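Local structure of phytochromobilin synthase (Solanum lycopersicum, 6KME) at residues F103-N116 with I221-R235. The protein probably reduces biliverdin IX alpha to phytochromobilin, the chromophore of phytochrome, with electrons supplied by ferredoxin. The protein carries 1 engineered substitution. Sequence-based numbering, arbitrary orientation.
Sequences FPKPEFDLPIFCAN and IACNCEAQHRYLTWR. With BLA (biliverdine IX alpha), chain B.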
# COMPACT_ATOMS: atom_id res chain seq x y z
N PHE A 103 -3.30 -5.60 6.06
CA PHE A 103 -2.97 -6.90 5.50
C PHE A 103 -3.92 -7.94 6.05
O PHE A 103 -3.98 -8.12 7.29
CB PHE A 103 -1.53 -7.28 5.84
CG PHE A 103 -0.48 -6.32 5.32
CD1 PHE A 103 -0.55 -5.82 4.03
CD2 PHE A 103 0.59 -5.94 6.12
CE1 PHE A 103 0.43 -4.94 3.55
CE2 PHE A 103 1.57 -5.07 5.65
CZ PHE A 103 1.49 -4.56 4.37
N PRO A 104 -4.65 -8.68 5.22
CA PRO A 104 -5.57 -9.70 5.74
C PRO A 104 -4.84 -10.99 6.12
O PRO A 104 -3.74 -11.28 5.65
CB PRO A 104 -6.53 -9.94 4.57
CG PRO A 104 -5.73 -9.60 3.35
CD PRO A 104 -4.74 -8.53 3.75
N LYS A 105 -5.49 -11.76 7.00
CA LYS A 105 -5.05 -13.12 7.23
C LYS A 105 -5.29 -13.92 5.95
O LYS A 105 -6.22 -13.64 5.20
CB LYS A 105 -5.78 -13.74 8.42
CG LYS A 105 -5.40 -13.10 9.75
CD LYS A 105 -6.16 -13.67 10.93
CE LYS A 105 -5.86 -12.87 12.20
NZ LYS A 105 -6.68 -13.34 13.36
N PRO A 106 -4.43 -14.91 5.67
CA PRO A 106 -4.54 -15.63 4.38
C PRO A 106 -5.87 -16.35 4.18
O PRO A 106 -6.20 -16.68 3.04
CB PRO A 106 -3.37 -16.61 4.44
CG PRO A 106 -2.39 -15.97 5.37
CD PRO A 106 -3.22 -15.29 6.41
N GLU A 107 -6.63 -16.61 5.24
CA GLU A 107 -7.95 -17.21 5.08
C GLU A 107 -8.96 -16.26 4.43
O GLU A 107 -9.98 -16.72 3.92
CB GLU A 107 -8.48 -17.68 6.44
CG GLU A 107 -7.75 -18.89 7.04
CD GLU A 107 -6.38 -18.55 7.63
OE1 GLU A 107 -6.09 -17.35 7.86
OE2 GLU A 107 -5.59 -19.49 7.86
N PHE A 108 -8.70 -14.96 4.45
CA PHE A 108 -9.62 -13.96 3.92
C PHE A 108 -8.97 -13.27 2.73
O PHE A 108 -8.10 -12.41 2.90
CB PHE A 108 -9.99 -12.96 5.01
CG PHE A 108 -10.57 -13.61 6.24
CD1 PHE A 108 -11.94 -13.86 6.33
CD2 PHE A 108 -9.75 -14.02 7.27
CE1 PHE A 108 -12.47 -14.47 7.45
CE2 PHE A 108 -10.28 -14.65 8.39
CZ PHE A 108 -11.64 -14.87 8.48
N ASP A 109 -9.42 -13.62 1.52
CA ASP A 109 -8.73 -13.16 0.31
C ASP A 109 -9.03 -11.70 -0.05
O ASP A 109 -9.05 -11.34 -1.23
CB ASP A 109 -9.10 -14.08 -0.87
CG ASP A 109 -10.55 -13.91 -1.31
OD1 ASP A 109 -11.38 -13.44 -0.51
OD2 ASP A 109 -10.84 -14.26 -2.48
N LEU A 110 -9.20 -10.86 0.97
CA LEU A 110 -9.49 -9.44 0.77
C LEU A 110 -8.37 -8.73 0.02
O LEU A 110 -7.19 -9.11 0.12
CB LEU A 110 -9.68 -8.73 2.11
CG LEU A 110 -10.99 -8.97 2.85
CD1 LEU A 110 -10.74 -8.87 4.35
CD2 LEU A 110 -12.00 -7.94 2.39
N PRO A 111 -8.69 -7.65 -0.69
CA PRO A 111 -7.65 -6.74 -1.15
C PRO A 111 -6.88 -6.16 0.03
O PRO A 111 -7.37 -6.09 1.16
CB PRO A 111 -8.43 -5.65 -1.90
CG PRO A 111 -9.70 -6.31 -2.33
CD PRO A 111 -10.03 -7.30 -1.22
N ILE A 112 -5.65 -5.76 -0.24
CA ILE A 112 -4.81 -5.06 0.72
C ILE A 112 -5.10 -3.56 0.62
O ILE A 112 -4.96 -2.97 -0.45
CB ILE A 112 -3.33 -5.35 0.47
CG1 ILE A 112 -3.04 -6.81 0.86
CG2 ILE A 112 -2.46 -4.37 1.22
CD1 ILE A 112 -1.71 -7.35 0.33
N PHE A 113 -5.54 -2.96 1.73
CA PHE A 113 -5.75 -1.52 1.73
C PHE A 113 -4.39 -0.83 1.79
O PHE A 113 -3.53 -1.21 2.59
CB PHE A 113 -6.63 -1.06 2.90
CG PHE A 113 -6.94 0.42 2.85
CD1 PHE A 113 -8.00 0.90 2.08
CD2 PHE A 113 -6.13 1.35 3.52
CE1 PHE A 113 -8.27 2.28 2.00
CE2 PHE A 113 -6.39 2.72 3.44
CZ PHE A 113 -7.47 3.18 2.68
N CYS A 114 -4.21 0.19 0.96
CA CYS A 114 -2.91 0.81 0.74
C CYS A 114 -3.07 2.32 0.62
O CYS A 114 -3.76 2.80 -0.29
CB CYS A 114 -2.25 0.21 -0.51
SG CYS A 114 -0.74 1.03 -1.08
N ALA A 115 -2.44 3.08 1.52
CA ALA A 115 -2.39 4.54 1.43
C ALA A 115 -0.96 4.98 1.67
O ALA A 115 -0.42 4.79 2.77
CB ALA A 115 -3.33 5.21 2.43
N ASN A 116 -0.33 5.55 0.64
CA ASN A 116 1.06 6.00 0.68
C ASN A 116 1.10 7.45 0.19
O ASN A 116 1.05 7.71 -1.01
CB ASN A 116 1.96 5.10 -0.16
CG ASN A 116 2.29 3.80 0.53
OD1 ASN A 116 1.50 2.87 0.54
ND2 ASN A 116 3.47 3.75 1.14
N ILE A 221 -5.82 -21.47 0.80
CA ILE A 221 -5.18 -20.63 1.81
C ILE A 221 -3.69 -20.48 1.50
O ILE A 221 -3.13 -19.38 1.62
CB ILE A 221 -5.42 -21.20 3.22
CG1 ILE A 221 -6.92 -21.21 3.52
CG2 ILE A 221 -4.67 -20.37 4.26
CD1 ILE A 221 -7.30 -21.91 4.79
N ALA A 222 -3.04 -21.56 1.08
CA ALA A 222 -1.63 -21.48 0.69
C ALA A 222 -1.45 -20.55 -0.51
O ALA A 222 -0.48 -19.78 -0.56
CB ALA A 222 -1.07 -22.86 0.39
N CYS A 223 -2.35 -20.63 -1.49
CA CYS A 223 -2.25 -19.73 -2.63
C CYS A 223 -2.41 -18.28 -2.20
O CYS A 223 -1.65 -17.40 -2.64
CB CYS A 223 -3.29 -20.09 -3.69
SG CYS A 223 -2.78 -21.39 -4.85
N ASN A 224 -3.39 -18.00 -1.33
CA ASN A 224 -3.57 -16.63 -0.84
C ASN A 224 -2.34 -16.16 -0.07
O ASN A 224 -1.99 -14.98 -0.11
CB ASN A 224 -4.79 -16.53 0.08
CG ASN A 224 -6.07 -16.91 -0.60
OD1 ASN A 224 -6.18 -16.88 -1.82
ND2 ASN A 224 -7.08 -17.25 0.21
N CYS A 225 -1.69 -17.08 0.65
CA CYS A 225 -0.54 -16.71 1.46
C CYS A 225 0.66 -16.38 0.59
O CYS A 225 1.37 -15.40 0.85
CB CYS A 225 -0.22 -17.84 2.44
SG CYS A 225 1.13 -17.49 3.57
N GLU A 226 0.89 -17.19 -0.46
CA GLU A 226 1.98 -16.90 -1.39
C GLU A 226 1.75 -15.58 -2.11
O GLU A 226 2.68 -14.79 -2.29
CB GLU A 226 2.12 -18.05 -2.39
CG GLU A 226 2.96 -17.69 -3.62
CD GLU A 226 3.93 -18.78 -4.03
OE1 GLU A 226 4.25 -19.65 -3.20
OE2 GLU A 226 4.39 -18.76 -5.19
N ALA A 227 0.50 -15.31 -2.51
CA ALA A 227 0.20 -14.04 -3.17
C ALA A 227 0.53 -12.85 -2.26
O ALA A 227 1.11 -11.86 -2.72
CB ALA A 227 -1.28 -14.00 -3.58
N GLN A 228 0.19 -12.95 -0.97
CA GLN A 228 0.56 -11.89 -0.04
C GLN A 228 2.07 -11.81 0.16
O GLN A 228 2.63 -10.71 0.19
CB GLN A 228 -0.14 -12.08 1.32
CG GLN A 228 0.16 -10.92 2.28
CD GLN A 228 -0.63 -10.95 3.60
OE1 GLN A 228 -0.22 -10.33 4.58
NE2 GLN A 228 -1.77 -11.64 3.61
N HIS A 229 2.74 -12.96 0.29
CA HIS A 229 4.19 -12.95 0.48
C HIS A 229 4.91 -12.32 -0.71
O HIS A 229 5.84 -11.53 -0.54
CB HIS A 229 4.71 -14.37 0.73
CG HIS A 229 6.19 -14.42 0.99
ND1 HIS A 229 7.09 -14.96 0.10
CD2 HIS A 229 6.92 -13.97 2.04
CE1 HIS A 229 8.31 -14.85 0.59
NE2 HIS A 229 8.24 -14.25 1.76
N ARG A 230 4.46 -12.66 -1.93
CA ARG A 230 5.03 -12.06 -3.13
C ARG A 230 4.86 -10.54 -3.12
O ARG A 230 5.79 -9.80 -3.47
CB ARG A 230 4.36 -12.67 -4.37
CG ARG A 230 4.84 -12.09 -5.73
CD ARG A 230 4.13 -12.83 -6.89
NE ARG A 230 4.30 -12.14 -8.17
CZ ARG A 230 3.47 -11.23 -8.66
NH1 ARG A 230 2.37 -10.89 -7.98
NH2 ARG A 230 3.71 -10.65 -9.84
N TYR A 231 3.68 -10.06 -2.71
CA TYR A 231 3.42 -8.63 -2.62
C TYR A 231 4.34 -7.96 -1.59
O TYR A 231 4.92 -6.91 -1.86
CB TYR A 231 1.95 -8.41 -2.26
CG TYR A 231 1.54 -7.00 -1.88
CD1 TYR A 231 0.94 -6.15 -2.81
CD2 TYR A 231 1.71 -6.52 -0.57
CE1 TYR A 231 0.54 -4.87 -2.47
CE2 TYR A 231 1.32 -5.24 -0.22
CZ TYR A 231 0.72 -4.42 -1.17
OH TYR A 231 0.32 -3.15 -0.84
N LEU A 232 4.46 -8.55 -0.40
CA LEU A 232 5.36 -7.99 0.62
C LEU A 232 6.80 -8.01 0.13
O LEU A 232 7.59 -7.11 0.45
CB LEU A 232 5.25 -8.80 1.93
CG LEU A 232 3.87 -8.84 2.58
CD1 LEU A 232 3.86 -9.84 3.76
CD2 LEU A 232 3.47 -7.44 3.03
N THR A 233 7.17 -9.06 -0.59
CA THR A 233 8.55 -9.17 -1.06
C THR A 233 8.86 -8.08 -2.08
O THR A 233 9.92 -7.44 -2.01
CB THR A 233 8.77 -10.55 -1.66
OG1 THR A 233 8.64 -11.55 -0.64
CG2 THR A 233 10.16 -10.63 -2.28
N TRP A 234 7.94 -7.85 -3.02
CA TRP A 234 8.13 -6.76 -3.98
C TRP A 234 8.31 -5.43 -3.27
O TRP A 234 9.30 -4.71 -3.50
CB TRP A 234 6.95 -6.69 -4.96
CG TRP A 234 6.96 -5.40 -5.73
CD1 TRP A 234 6.22 -4.28 -5.48
CD2 TRP A 234 7.81 -5.09 -6.86
NE1 TRP A 234 6.54 -3.29 -6.39
CE2 TRP A 234 7.50 -3.76 -7.25
CE3 TRP A 234 8.77 -5.80 -7.58
CZ2 TRP A 234 8.14 -3.13 -8.33
CZ3 TRP A 234 9.40 -5.18 -8.67
CH2 TRP A 234 9.08 -3.85 -9.02
N ARG A 235 7.37 -5.08 -2.39
CA ARG A 235 7.39 -3.77 -1.76
C ARG A 235 8.58 -3.62 -0.82
O ARG A 235 9.20 -2.55 -0.76
CB ARG A 235 6.07 -3.51 -1.02
CG ARG A 235 4.88 -3.35 -1.97
CD ARG A 235 3.67 -2.70 -1.29
NE ARG A 235 3.96 -1.31 -0.92
CZ ARG A 235 3.19 -0.57 -0.14
NH1 ARG A 235 2.06 -1.08 0.36
NH2 ARG A 235 3.54 0.67 0.15
CHA BLA B . 7.19 8.21 -5.61
NA BLA B . 5.68 6.25 -4.87
C1A BLA B . 6.27 7.03 -5.87
C2A BLA B . 5.84 6.49 -7.16
C3A BLA B . 4.98 5.34 -6.88
C4A BLA B . 4.90 5.21 -5.45
CMA BLA B . 4.24 4.43 -7.86
CAA BLA B . 6.32 7.09 -8.51
CBA BLA B . 7.70 6.57 -8.82
CGA BLA B . 7.62 5.22 -9.63
O1A BLA B . 6.92 5.34 -10.60
O2A BLA B . 8.26 4.34 -9.15
CHB BLA B . 4.10 4.19 -4.63
NB BLA B . 4.40 2.09 -5.81
C1B BLA B . 3.97 2.81 -4.67
C2B BLA B . 3.04 1.75 -3.95
C3B BLA B . 3.19 0.50 -4.53
C4B BLA B . 4.13 0.69 -5.73
CMB BLA B . 2.34 2.12 -2.65
OB BLA B . 4.64 -0.11 -6.50
CAB BLA B . 2.69 -0.92 -4.38
CBB BLA B . 2.93 -2.13 -4.94
NC BLA B . 6.66 7.22 -0.43
C1C BLA B . 6.00 6.44 0.54
C2C BLA B . 6.72 6.73 1.86
C3C BLA B . 7.74 7.64 1.59
C4C BLA B . 7.73 7.99 0.08
CMC BLA B . 6.24 6.02 3.13
OC BLA B . 5.06 5.75 0.16
CAC BLA B . 8.69 8.20 2.58
CBC BLA B . 9.27 7.70 3.70
CHD BLA B . 8.45 8.78 -0.76
ND BLA B . 7.54 8.20 -3.12
C1D BLA B . 8.34 8.86 -2.28
C2D BLA B . 9.26 9.84 -2.99
C3D BLA B . 8.96 9.75 -4.34
C4D BLA B . 7.84 8.68 -4.48
CMD BLA B . 10.25 10.68 -2.20
CAD BLA B . 9.53 10.46 -5.57
CBD BLA B . 10.93 10.03 -5.93
CGD BLA B . 11.06 8.55 -6.50
O1D BLA B . 11.94 7.93 -5.92
O2D BLA B . 10.28 8.29 -7.40
O HOH W 1 1.01 0.94 2.28
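Asn-116 OD1 is gripped twice: it accepts a bond from water 1 and another from Arg-235 NH2, 3.0 Å away. The arginine bond is bent (138° at the hydrogen), its donor standing above the plane of the amide carbonyl. The same water bridges to Arg-235 NH1, and Asn-116 ND2 donates a hydrogen bond to OC of biliverdin at 2.7 Å, which fixes which way round the amide sits. Arg-235, its chain bent at chi3, carries methyl CMB of the bilin over one guanidinium face; NH1 also donates to Tyr-231 OH, itself hydrogen-bonded to Asn-131, and NH2 pairs with Asp-239. Replacing Arg-235 by alanine is likely to leave Asp-239 without its positive mate and Asn-116 OD1 without a donor that helps hold its amide toward the bilin. Behind the pocket the contact becomes apolar. Ile-112 lays CD1 over one face of the Tyr-231 ring, 3.8 Å from its centroid, while Leu-232 CD2 covers a face of Phe-103. Farther back, Gln-228, extended with CG trans to the backbone N (-176°), sends NE2 to Pro-104 O at 2.9 Å, its OE1 being taken by Arg-82. In the turn joining the two strands, Asn-224, its OD1 bonded to His-134, gives ND2 in a hydrogen bond to Pro-106 O, nearly in line with the C=O (175°). Helix 218-238 thus packs on one face of the antiparallel sheet, side-chain amides holding strand end and turn, a guanidinium-amide pair presenting a donor to the substrate.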